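Local coordinates for protein abietadiene synthase, chloroplastic (Abies grandis, PDB 3S9V) that belongs to the terpene synthase family and folds into a mainly alpha-helical chain with an N-terminal terpene synthase domain and a metal-binding domain, at residues Thr59-Arg64 / Ser231-Ala236; Glu152-Ala157 / Ser205-Gln210; Ala276-Glu281 / Leu327-Leu332; Glu611-Glu616 / Ser638-Thr643. All coordinates share one frame; numbering follows the deposited sequence.

Interaction 1: residues Thr59-Arg64 / Ser231-Ala236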
loop_
_atom_site.group_PDB
_atom_site.type_symbol
_atom_site.label_atom_id
_atom_site.label_comp_id
_atom_site.label_asym_id
_atom_site.label_seq_id
_atom_site.Cartn_x
_atom_site.Cartn_y
_atom_site.Cartn_z
ATOM N N THR A 59 -11.702 -5.133 30.891
ATOM C CA THR A 59 -12.739 -5.969 31.458
ATOM C C THR A 59 -12.778 -5.750 32.958
ATOM O O THR A 59 -13.851 -5.686 33.558
ATOM C CB THR A 59 -12.473 -7.435 31.137
ATOM O OG1 THR A 59 -12.420 -7.586 29.716
ATOM C CG2 THR A 59 -13.569 -8.318 31.700
ATOM N N ALA A 60 -11.601 -5.611 33.558
ATOM C CA ALA A 60 -11.508 -5.382 34.992
ATOM C C ALA A 60 -12.225 -4.080 35.363
ATOM O O ALA A 60 -12.864 -3.996 36.414
ATOM C CB ALA A 60 -10.050 -5.318 35.418
ATOM N N TRP A 61 -12.129 -3.070 34.503
ATOM C CA TRP A 61 -12.787 -1.797 34.782
ATOM C C TRP A 61 -14.298 -1.891 34.635
ATOM O O TRP A 61 -15.043 -1.306 35.422
ATOM C CB TRP A 61 -12.227 -0.680 33.892
ATOM C CG TRP A 61 -10.990 -0.058 34.480
ATOM C CD1 TRP A 61 -9.693 -0.424 34.248
ATOM C CD2 TRP A 61 -10.944 0.984 35.472
ATOM N NE1 TRP A 61 -8.844 0.324 35.037
ATOM C CE2 TRP A 61 -9.584 1.193 35.796
ATOM C CE3 TRP A 61 -11.922 1.757 36.119
ATOM C CZ2 TRP A 61 -9.174 2.142 36.738
ATOM C CZ3 TRP A 61 -11.512 2.711 37.068
ATOM C CH2 TRP A 61 -10.150 2.890 37.363
ATOM N N VAL A 62 -14.760 -2.625 33.631
ATOM C CA VAL A 62 -16.192 -2.796 33.453
ATOM C C VAL A 62 -16.743 -3.561 34.668
ATOM O O VAL A 62 -17.805 -3.239 35.183
ATOM C CB VAL A 62 -16.495 -3.574 32.150
ATOM C CG1 VAL A 62 -17.960 -3.928 32.079
ATOM C CG2 VAL A 62 -16.114 -2.716 30.939
ATOM N N ALA A 63 -15.987 -4.550 35.135
ATOM C CA ALA A 63 -16.375 -5.381 36.276
ATOM C C ALA A 63 -16.527 -4.600 37.574
ATOM O O ALA A 63 -17.119 -5.087 38.534
ATOM C CB ALA A 63 -15.364 -6.495 36.463
ATOM N N ARG A 64 -15.991 -3.388 37.607
ATOM C CA ARG A 64 -16.087 -2.563 38.797
ATOM C C ARG A 64 -17.451 -1.912 38.981
ATOM O O ARG A 64 -17.869 -1.646 40.113
ATOM C CB ARG A 64 -15.046 -1.448 38.769
ATOM C CG ARG A 64 -13.630 -1.872 38.993
ATOM C CD ARG A 64 -12.844 -0.650 39.397
ATOM N NE ARG A 64 -11.406 -0.844 39.314
ATOM C CZ ARG A 64 -10.528 0.063 39.724
ATOM N NH1 ARG A 64 -10.956 1.208 40.245
ATOM N NH2 ARG A 64 -9.230 -0.168 39.600
ATOM N N SER A 231 -12.990 3.778 24.251
ATOM C CA SER A 231 -12.396 2.999 25.338
ATOM C C SER A 231 -13.400 2.529 26.397
ATOM O O SER A 231 -14.044 3.339 27.059
ATOM C CB SER A 231 -11.299 3.827 26.012
ATOM O OG SER A 231 -10.851 3.212 27.204
ATOM N N PRO A 232 -13.547 1.205 26.573
ATOM C CA PRO A 232 -14.483 0.656 27.564
ATOM C C PRO A 232 -14.143 1.035 29.009
ATOM O O PRO A 232 -15.030 1.376 29.792
ATOM C CB PRO A 232 -14.376 -0.846 27.331
ATOM C CG PRO A 232 -14.086 -0.925 25.873
ATOM C CD PRO A 232 -13.027 0.128 25.716
ATOM N N ALA A 233 -12.865 0.956 29.373
ATOM C CA ALA A 233 -12.457 1.299 30.729
ATOM C C ALA A 233 -12.711 2.786 30.977
ATOM O O ALA A 233 -13.166 3.186 32.047
ATOM C CB ALA A 233 -10.978 0.975 30.940
ATOM N N SER A 234 -12.425 3.601 29.972
ATOM C CA SER A 234 -12.619 5.037 30.087
ATOM C C SER A 234 -14.102 5.348 30.259
ATOM O O SER A 234 -14.489 6.186 31.067
ATOM C CB SER A 234 -12.071 5.734 28.839
ATOM O OG SER A 234 -11.817 7.104 29.091
ATOM N N THR A 235 -14.932 4.657 29.489
ATOM C CA THR A 235 -16.373 4.849 29.552
ATOM C C THR A 235 -16.933 4.343 30.876
ATOM O O THR A 235 -17.856 4.937 31.432
ATOM C CB THR A 235 -17.064 4.104 28.412
ATOM O OG1 THR A 235 -16.568 4.597 27.163
ATOM C CG2 THR A 235 -18.577 4.308 28.479
ATOM N N ALA A 236 -16.371 3.243 31.372
ATOM C CA ALA A 236 -16.806 2.660 32.639
ATOM C C ALA A 236 -16.533 3.641 33.772
ATOM O O ALA A 236 -17.377 3.859 34.642
ATOM C CB ALA A 236 -16.073 1.343 32.891
#
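The indole of Trp61 meets different partners on the two sides of its plane. On one face lies the guanidinium of Arg64, three residues further along the same segment, with its CZ 3.7 Å above the ring plane and offset toward the rim. One face of that guanidinium in turn carries Trp61 CH2, 3.3 Å above the Arg64 plane, and Arg64 NH1 is salt-bridged to Glu161. From the other side of the indole comes Ala233 CB, which approaches the pyrrole end obliquely and sits 3.7 Å from Trp61 CG. Tyr57 adds an edge-to-face ring pair. The indole plane stands across the CA-CB-CG plane (chi2 92°), which keeps the five-membered ring beside Ala233 while the benzo ring leads away.

At the root of the side chain the packing is equally close: Trp61 CB is 3.6 Å from Ala233 CB, and Ala236 CB lies 3.8 Å from Trp61 O. Val62 CG2 makes a looser touch at 4.4 Å from Pro232 CB. The small Ala233 and Ala236 thus let the backbones come near, with the CA atoms of Trp61 and Ala233 5.1 Å apart.

Ser231 N-caps the second helix, its OG accepting from Ser234 N (3.2 Å). The setting is consistent with the alpha-helical gamma domain of three-domain diterpene synthases. Helix 56-62 lies against the first turn of helix 232-242; helices 77-85 and 101-117 cover other sides of segment 59-64.

Interaction 2: residues Glu152-Ala157 / Ser205-Gln210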
loop_
_atom_site.group_PDB
_atom_site.type_symbol
_atom_site.label_atom_id
_atom_site.label_comp_id
_atom_site.label_asym_id
_atom_site.label_seq_id
_atom_site.Cartn_x
_atom_site.Cartn_y
_atom_site.Cartn_z
ATOM N N GLU A 152 1.596 5.644 31.440
ATOM C CA GLU A 152 2.044 6.554 32.485
ATOM C C GLU A 152 0.933 7.376 33.137
ATOM O O GLU A 152 1.144 8.045 34.144
ATOM C CB GLU A 152 3.150 7.457 31.927
ATOM C CG GLU A 152 4.415 6.658 31.569
ATOM C CD GLU A 152 5.574 7.519 31.079
ATOM O OE1 GLU A 152 5.449 8.145 30.001
ATOM O OE2 GLU A 152 6.614 7.562 31.776
ATOM N N ILE A 153 -0.261 7.316 32.573
ATOM C CA ILE A 153 -1.378 8.040 33.155
ATOM C C ILE A 153 -2.213 7.066 33.973
ATOM O O ILE A 153 -2.531 7.302 35.133
ATOM C CB ILE A 153 -2.265 8.654 32.060
ATOM C CG1 ILE A 153 -1.637 9.957 31.560
ATOM C CG2 ILE A 153 -3.673 8.884 32.594
ATOM C CD1 ILE A 153 -2.435 10.633 30.449
ATOM N N VAL A 154 -2.533 5.949 33.344
ATOM C CA VAL A 154 -3.360 4.914 33.932
ATOM C C VAL A 154 -2.715 3.987 34.975
ATOM O O VAL A 154 -3.357 3.609 35.958
ATOM C CB VAL A 154 -3.978 4.081 32.782
ATOM C CG1 VAL A 154 -4.461 2.761 33.289
ATOM C CG2 VAL A 154 -5.131 4.883 32.134
ATOM N N PHE A 155 -1.453 3.623 34.787
ATOM C CA PHE A 155 -0.813 2.723 35.737
ATOM C C PHE A 155 -0.572 3.327 37.132
ATOM O O PHE A 155 -0.854 2.688 38.146
ATOM C CB PHE A 155 0.502 2.191 35.152
ATOM C CG PHE A 155 1.166 1.140 36.002
ATOM C CD1 PHE A 155 0.570 -0.099 36.192
ATOM C CD2 PHE A 155 2.395 1.388 36.598
ATOM C CE1 PHE A 155 1.186 -1.081 36.964
ATOM C CE2 PHE A 155 3.022 0.411 37.373
ATOM C CZ PHE A 155 2.416 -0.827 37.555
ATOM N N PRO A 156 -0.047 4.563 37.206
ATOM C CA PRO A 156 0.176 5.121 38.546
ATOM C C PRO A 156 -1.129 5.440 39.274
ATOM O O PRO A 156 -1.204 5.360 40.504
ATOM C CB PRO A 156 1.012 6.365 38.271
ATOM C CG PRO A 156 1.736 6.016 37.001
ATOM C CD PRO A 156 0.654 5.358 36.185
ATOM N N ALA A 157 -2.158 5.789 38.512
ATOM C CA ALA A 157 -3.451 6.097 39.098
ATOM C C ALA A 157 -3.963 4.899 39.890
ATOM O O ALA A 157 -4.542 5.065 40.960
ATOM C CB ALA A 157 -4.445 6.474 38.014
ATOM N N SER A 205 -8.075 7.620 27.990
ATOM C CA SER A 205 -7.667 7.111 29.294
ATOM C C SER A 205 -8.148 7.941 30.483
ATOM O O SER A 205 -7.382 8.247 31.399
ATOM C CB SER A 205 -6.140 6.941 29.340
ATOM O OG SER A 205 -5.490 7.765 28.398
ATOM N N LEU A 206 -9.434 8.281 30.468
ATOM C CA LEU A 206 -10.041 9.058 31.543
ATOM C C LEU A 206 -10.023 8.327 32.883
ATOM O O LEU A 206 -10.102 8.959 33.933
ATOM C CB LEU A 206 -11.481 9.422 31.179
ATOM C CG LEU A 206 -11.640 10.540 30.150
ATOM C CD1 LEU A 206 -13.066 10.585 29.635
ATOM C CD2 LEU A 206 -11.260 11.857 30.800
ATOM N N GLU A 207 -9.920 6.999 32.854
ATOM C CA GLU A 207 -9.893 6.236 34.093
ATOM C C GLU A 207 -8.663 6.619 34.924
ATOM O O GLU A 207 -8.612 6.368 36.131
ATOM C CB GLU A 207 -9.915 4.724 33.812
ATOM C CG GLU A 207 -8.642 4.159 33.203
ATOM C CD GLU A 207 -8.650 4.149 31.686
ATOM O OE1 GLU A 207 -9.364 4.983 31.082
ATOM O OE2 GLU A 207 -7.926 3.313 31.096
ATOM N N GLY A 208 -7.688 7.250 34.281
ATOM C CA GLY A 208 -6.489 7.667 34.990
ATOM C C GLY A 208 -6.411 9.166 35.239
ATOM O O GLY A 208 -5.378 9.672 35.675
ATOM N N LEU A 209 -7.502 9.880 34.969
ATOM C CA LEU A 209 -7.542 11.330 35.161
ATOM C C LEU A 209 -8.736 11.735 36.025
ATOM O O LEU A 209 -9.083 12.911 36.112
ATOM C CB LEU A 209 -7.651 12.021 33.803
ATOM C CG LEU A 209 -6.597 11.628 32.775
ATOM C CD1 LEU A 209 -7.066 12.053 31.402
ATOM C CD2 LEU A 209 -5.255 12.266 33.127
ATOM N N GLN A 210 -9.357 10.748 36.658
ATOM C CA GLN A 210 -10.527 10.957 37.503
ATOM C C GLN A 210 -10.390 11.971 38.636
ATOM O O GLN A 210 -11.395 12.448 39.156
ATOM C CB GLN A 210 -10.962 9.633 38.120
ATOM C CG GLN A 210 -11.266 8.546 37.127
ATOM C CD GLN A 210 -11.733 7.294 37.814
ATOM O OE1 GLN A 210 -12.792 7.278 38.435
ATOM N NE2 GLN A 210 -10.941 6.233 37.717
#
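Val154 and Gly208 bring their CA atoms to 4.3 Å where helix 151-164, kinked at Pro156, meets a 3-10 turn (206-208), in a mainly helical region consistent with the gamma domain of plant diterpene synthases. Gly208 has no side chain, and the helix fills that side of the turn: Ala157 CB rests 3.8 Å from Gly208 CA, and Ile153 CG2 lies 3.6 Å from Gly208 O. That methyl group is the branch anti to the backbone N (CG1 takes chi1 -81°), and it also reaches the methyl of Leu209, with Ile153 CG2 to Leu209 CD2 at 3.8 Å.

On the other flank Val154 CG2 does the touching. It meets Ser205 CB at 3.6 Å and lies against the carboxylate end of Glu207, whose chain is bent at chi2 (-91°) and passes obliquely over the valine. The polar partners of that carboxylate lie beyond the two segments: Glu207 OE2 is hydrogen-bonded to Tyr57 OH and forms a salt bridge with Lys450. Arg183 donates to both Ile153 O and Gly208 O, bridging the two backbones. Beyond the turn, Gln210 NE2 gives a nearly straight hydrogen bond (175°) to Glu207 O at 2.8 Å, with the oxygen in the plane of the glutamine amide.

Interaction 3: residues Ala276-Glu281 / Leu327-Leu332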
loop_
_atom_site.group_PDB
_atom_site.type_symbol
_atom_site.label_atom_id
_atom_site.label_comp_id
_atom_site.label_asym_id
_atom_site.label_seq_id
_atom_site.Cartn_x
_atom_site.Cartn_y
_atom_site.Cartn_z
ATOM N N ALA A 276 -7.727 -5.181 6.018
ATOM C CA ALA A 276 -7.881 -6.504 5.426
ATOM C C ALA A 276 -7.723 -6.393 3.915
ATOM O O ALA A 276 -7.034 -7.206 3.283
ATOM C CB ALA A 276 -9.254 -7.078 5.773
ATOM N N VAL A 277 -8.367 -5.377 3.344
ATOM C CA VAL A 277 -8.318 -5.130 1.903
ATOM C C VAL A 277 -6.911 -4.773 1.439
ATOM O O VAL A 277 -6.442 -5.254 0.403
ATOM C CB VAL A 277 -9.268 -3.968 1.509
ATOM C CG1 VAL A 277 -8.951 -3.472 0.093
ATOM C CG2 VAL A 277 -10.716 -4.428 1.599
ATOM N N ASP A 278 -6.247 -3.917 2.205
ATOM C CA ASP A 278 -4.897 -3.479 1.866
ATOM C C ASP A 278 -3.952 -4.671 1.961
ATOM O O ASP A 278 -3.040 -4.814 1.155
ATOM C CB ASP A 278 -4.448 -2.358 2.819
ATOM C CG ASP A 278 -3.122 -1.740 2.412
ATOM O OD1 ASP A 278 -2.996 -1.314 1.244
ATOM O OD2 ASP A 278 -2.208 -1.672 3.256
ATOM N N THR A 279 -4.196 -5.535 2.938
ATOM C CA THR A 279 -3.372 -6.722 3.140
ATOM C C THR A 279 -3.423 -7.672 1.953
ATOM O O THR A 279 -2.384 -8.095 1.458
ATOM C CB THR A 279 -3.804 -7.492 4.407
ATOM O OG1 THR A 279 -3.636 -6.644 5.546
ATOM C CG2 THR A 279 -2.961 -8.749 4.597
ATOM N N VAL A 280 -4.628 -8.014 1.501
ATOM C CA VAL A 280 -4.765 -8.926 0.364
ATOM C C VAL A 280 -4.299 -8.280 -0.949
ATOM O O VAL A 280 -3.870 -8.979 -1.876
ATOM C CB VAL A 280 -6.216 -9.430 0.210
ATOM C CG1 VAL A 280 -6.616 -10.233 1.433
ATOM C CG2 VAL A 280 -7.163 -8.266 0.007
ATOM N N GLU A 281 -4.376 -6.953 -1.037
ATOM C CA GLU A 281 -3.907 -6.289 -2.249
ATOM C C GLU A 281 -2.379 -6.297 -2.270
ATOM O O GLU A 281 -1.780 -6.688 -3.268
ATOM C CB GLU A 281 -4.423 -4.851 -2.334
ATOM C CG GLU A 281 -5.934 -4.752 -2.508
ATOM C CD GLU A 281 -6.407 -3.338 -2.798
ATOM O OE1 GLU A 281 -6.026 -2.411 -2.046
ATOM O OE2 GLU A 281 -7.168 -3.156 -3.776
ATOM N N LEU A 327 -8.396 6.945 1.965
ATOM C CA LEU A 327 -8.288 7.837 0.810
ATOM C C LEU A 327 -7.643 7.136 -0.388
ATOM O O LEU A 327 -8.170 7.212 -1.502
ATOM C CB LEU A 327 -7.501 9.110 1.166
ATOM C CG LEU A 327 -7.161 10.043 -0.000
ATOM C CD1 LEU A 327 -8.428 10.395 -0.772
ATOM C CD2 LEU A 327 -6.479 11.294 0.529
ATOM N N ARG A 328 -6.529 6.438 -0.169
ATOM C CA ARG A 328 -5.868 5.744 -1.281
ATOM C C ARG A 328 -6.679 4.591 -1.863
ATOM O O ARG A 328 -6.897 4.526 -3.081
ATOM C CB ARG A 328 -4.489 5.214 -0.873
ATOM C CG ARG A 328 -3.722 4.532 -2.024
ATOM C CD ARG A 328 -2.338 4.084 -1.569
ATOM N NE ARG A 328 -2.462 3.344 -0.325
ATOM C CZ ARG A 328 -2.675 2.038 -0.240
ATOM N NH1 ARG A 328 -2.797 1.473 0.954
ATOM N NH2 ARG A 328 -2.725 1.293 -1.339
ATOM N N ILE A 329 -7.121 3.682 -1.003
ATOM C CA ILE A 329 -7.884 2.527 -1.456
ATOM C C ILE A 329 -9.246 2.867 -2.060
ATOM O O ILE A 329 -9.634 2.277 -3.064
ATOM C CB ILE A 329 -8.066 1.509 -0.325
ATOM C CG1 ILE A 329 -6.691 0.975 0.092
ATOM C CG2 ILE A 329 -8.974 0.367 -0.785
ATOM C CD1 ILE A 329 -6.717 -0.010 1.258
ATOM N N LEU A 330 -9.973 3.802 -1.456
ATOM C CA LEU A 330 -11.274 4.205 -1.991
ATOM C C LEU A 330 -11.072 4.924 -3.323
ATOM O O LEU A 330 -11.872 4.779 -4.254
ATOM C CB LEU A 330 -12.014 5.124 -1.008
ATOM C CG LEU A 330 -12.541 4.437 0.262
ATOM C CD1 LEU A 330 -13.149 5.463 1.196
ATOM C CD2 LEU A 330 -13.591 3.395 -0.118
ATOM N N ARG A 331 -9.996 5.700 -3.413
ATOM C CA ARG A 331 -9.705 6.407 -4.642
ATOM C C ARG A 331 -9.373 5.423 -5.752
ATOM O O ARG A 331 -9.921 5.512 -6.855
ATOM C CB ARG A 331 -8.536 7.373 -4.459
ATOM C CG ARG A 331 -7.902 7.802 -5.781
ATOM C CD ARG A 331 -7.040 9.033 -5.609
ATOM N NE ARG A 331 -7.866 10.212 -5.396
ATOM C CZ ARG A 331 -7.388 11.440 -5.248
ATOM N NH1 ARG A 331 -8.222 12.452 -5.065
ATOM N NH2 ARG A 331 -6.078 11.651 -5.271
ATOM N N LEU A 332 -8.477 4.482 -5.471
ATOM C CA LEU A 332 -8.104 3.515 -6.495
ATOM C C LEU A 332 -9.284 2.671 -6.942
ATOM O O LEU A 332 -9.318 2.213 -8.084
ATOM C CB LEU A 332 -6.958 2.618 -6.010
ATOM C CG LEU A 332 -5.598 3.319 -5.888
ATOM C CD1 LEU A 332 -4.578 2.386 -5.273
ATOM C CD2 LEU A 332 -5.133 3.776 -7.269
HETATM O O HOH W 1 -3.595 -1.356 -1.487
#
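Asp278 reaches across to Arg328 and Ile329, and its side chain can be followed outward atom by atom. CB meets the end of the isoleucine, 3.6 Å from Ile329 CD1. CG, anti to the backbone N (chi1 -173°), carries the carboxylate toward the arginine, whose NH1 is 3.5 Å from this Asp278 CG. At the tip, OD1 accepts from Arg328 NH1 in a salt bridge of 2.8 Å that is almost straight (171°). The oxygen lies in the guanidinium plane, yet NH1 approaches it from well above the carboxylate plane, as the two flat groups are steeply inclined to each other.

Asp278 OD1 also takes a hydrogen from water 1 and forms a second salt bridge, with Arg371 NH2. The water also donates to Glu281 OE1 at 2.7 Å and accepts from Arg328 NH2, so it ties both acids to one arginine. Glu281 additionally bonds to His333 through OE2. Beside this polar network runs an apolar one, with Val277 CG1 3.9 Å from Ile329 CG2.

The axes of segments 276-281 and 327-332 cross at 69° and approach to 11.1 Å, a spacing spanned by side chains. Helix 320-332, at whose start lies the DxDD sequence motif of class II terpene synthases, crosses helix 269-282; helix 290-301 covers Val277 and Ile329, helix 363-373 backs Arg328, and helix 461-491 lies on Ala276.

Interaction 4: residues Glu611-Glu616 / Ser638-Thr643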
loop_
_atom_site.group_PDB
_atom_site.type_symbol
_atom_site.label_atom_id
_atom_site.label_comp_id
_atom_site.label_asym_id
_atom_site.label_seq_id
_atom_site.Cartn_x
_atom_site.Cartn_y
_atom_site.Cartn_z
ATOM N N GLU A 611 6.595 5.571 -39.229
ATOM C CA GLU A 611 6.674 6.964 -39.626
ATOM C C GLU A 611 7.415 7.743 -38.543
ATOM O O GLU A 611 8.225 8.610 -38.855
ATOM C CB GLU A 611 5.272 7.536 -39.855
ATOM C CG GLU A 611 4.863 7.523 -41.319
ATOM C CD GLU A 611 3.358 7.524 -41.528
ATOM O OE1 GLU A 611 2.645 8.265 -40.815
ATOM O OE2 GLU A 611 2.891 6.784 -42.426
ATOM N N ALA A 612 7.158 7.425 -37.275
ATOM C CA ALA A 612 7.854 8.116 -36.192
ATOM C C ALA A 612 9.357 7.789 -36.242
ATOM O O ALA A 612 10.196 8.668 -36.046
ATOM C CB ALA A 612 7.264 7.719 -34.835
ATOM N N TYR A 613 9.696 6.525 -36.496
ATOM C CA TYR A 613 11.104 6.126 -36.593
ATOM C C TYR A 613 11.747 6.846 -37.770
ATOM O O TYR A 613 12.893 7.281 -37.701
ATOM C CB TYR A 613 11.254 4.618 -36.825
ATOM C CG TYR A 613 10.908 3.738 -35.651
ATOM C CD1 TYR A 613 11.198 4.131 -34.339
ATOM C CD2 TYR A 613 10.329 2.484 -35.849
ATOM C CE1 TYR A 613 10.920 3.294 -33.257
ATOM C CE2 TYR A 613 10.050 1.637 -34.772
ATOM C CZ TYR A 613 10.346 2.048 -33.485
ATOM O OH TYR A 613 10.077 1.211 -32.428
ATOM N N THR A 614 10.994 6.957 -38.856
ATOM C CA THR A 614 11.477 7.609 -40.060
ATOM C C THR A 614 11.802 9.086 -39.850
ATOM O O THR A 614 12.786 9.584 -40.392
ATOM C CB THR A 614 10.452 7.469 -41.201
ATOM O OG1 THR A 614 10.302 6.081 -41.530
ATOM C CG2 THR A 614 10.915 8.228 -42.441
ATOM N N LYS A 615 10.989 9.789 -39.065
ATOM C CA LYS A 615 11.248 11.201 -38.831
ATOM C C LYS A 615 12.538 11.373 -38.032
ATOM O O LYS A 615 13.309 12.289 -38.299
ATOM C CB LYS A 615 10.078 11.867 -38.092
ATOM C CG LYS A 615 10.125 13.397 -38.134
ATOM C CD LYS A 615 8.996 14.049 -37.347
ATOM C CE LYS A 615 7.622 13.786 -37.958
ATOM N NZ LYS A 615 7.400 14.520 -39.234
ATOM N N GLU A 616 12.775 10.503 -37.052
ATOM C CA GLU A 616 14.001 10.597 -36.254
ATOM C C GLU A 616 15.224 10.306 -37.122
ATOM O O GLU A 616 16.252 10.968 -37.002
ATOM C CB GLU A 616 13.996 9.608 -35.076
ATOM C CG GLU A 616 12.850 9.786 -34.099
ATOM C CD GLU A 616 13.139 9.171 -32.733
ATOM O OE1 GLU A 616 13.809 8.111 -32.681
ATOM O OE2 GLU A 616 12.684 9.745 -31.715
ATOM N N SER A 638 7.755 7.497 -31.061
ATOM C CA SER A 638 8.907 6.668 -31.410
ATOM C C SER A 638 9.325 5.762 -30.254
ATOM O O SER A 638 9.916 4.714 -30.483
ATOM C CB SER A 638 10.101 7.532 -31.826
ATOM O OG SER A 638 10.693 8.138 -30.695
ATOM N N ILE A 639 9.024 6.166 -29.020
ATOM C CA ILE A 639 9.380 5.359 -27.856
ATOM C C ILE A 639 8.669 3.997 -27.930
ATOM O O ILE A 639 9.009 3.064 -27.214
ATOM C CB ILE A 639 9.058 6.126 -26.519
ATOM C CG1 ILE A 639 9.733 5.425 -25.342
ATOM C CG2 ILE A 639 7.555 6.268 -26.316
ATOM C CD1 ILE A 639 11.259 5.353 -25.461
ATOM N N ALA A 640 7.675 3.915 -28.812
ATOM C CA ALA A 640 6.913 2.697 -29.106
ATOM C C ALA A 640 6.019 2.025 -28.068
ATOM O O ALA A 640 5.549 0.912 -28.303
ATOM C CB ALA A 640 7.855 1.651 -29.703
ATOM N N LEU A 641 5.757 2.672 -26.940
ATOM C CA LEU A 641 4.886 2.060 -25.941
ATOM C C LEU A 641 3.458 1.944 -26.478
ATOM O O LEU A 641 2.764 0.959 -26.216
ATOM C CB LEU A 641 4.896 2.873 -24.647
ATOM C CG LEU A 641 6.289 3.028 -24.026
ATOM C CD1 LEU A 641 6.184 3.823 -22.739
ATOM C CD2 LEU A 641 6.898 1.652 -23.770
ATOM N N GLY A 642 3.026 2.947 -27.240
ATOM C CA GLY A 642 1.685 2.913 -27.790
ATOM C C GLY A 642 1.439 1.671 -28.643
ATOM O O GLY A 642 0.397 1.032 -28.526
ATOM N N THR A 643 2.404 1.343 -29.500
ATOM C CA THR A 643 2.330 0.191 -30.408
ATOM C C THR A 643 2.146 -1.126 -29.650
ATOM O O THR A 643 1.285 -1.947 -30.001
ATOM C CB THR A 643 3.610 0.123 -31.284
ATOM O OG1 THR A 643 3.610 1.238 -32.176
ATOM C CG2 THR A 643 3.682 -1.186 -32.089
#
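Ser638 is the buried centre of the contact, touched by Ala612, Tyr613 and Glu616 from one side of helix 599-621. The close part is formed by the first two. Ala612 CB packs 3.8 Å from Ser638 N, where the two backbones are nearest, their CA atoms 5.1 Å apart. Next to it Tyr613 CE1 approaches Ser638 O to 3.3 Å, and the ring meets that oxygen obliquely. Further out, Tyr613 OH touches the methyl of the next buried residue, 3.5 Å from Ala640 CB.

Ala640 has positive phi (65°), and the chain changes direction here between helices 628-638 and 641-648. This is consistent with the broken helix G of class I terpene synthases, and Asp538 of helix 521-541, which touches Tyr613, opens the aspartate-rich DDLYD sequence typical of that fold.

The looser side is that of Glu616, which is only partly buried and is held by a single polar bond: Ser638 OG donates to Glu616 OE2 at 2.8 Å. Ser638 OG lies between the backbone N and the carbonyl carbon (chi1 75°), and in that position it meets the carboxylate from well above its plane. Ala635 O, one turn earlier, is a second acceptor near the hydroxyl, so the two compete for its one hydrogen. The other carboxylate oxygen stands further off, with Glu616 OE1 3.7 Å from Ser638 OG.

In the fold
From the N terminus, interaction 1 closes the longest loop, joining 59-64 to 231-236 across 166 residues. Interaction 2 is nested within it, and the two touch, their centres about 12 Å apart, with Ser234 OG probably hydrogen-bonded to Leu206 N; together they tie up one helical lobe. Interaction 3 opens after that loop has closed and ties two helices of the N-terminal terpene synthase domain near the middle of the chain, its centre about 33 Å from that of interaction 1. Interaction 4 follows in series within the metal-binding domain, closing the shortest loop. Its centre is about 69 Å from that of interaction 1, on the opposite side of the chain's centre. No loops cross.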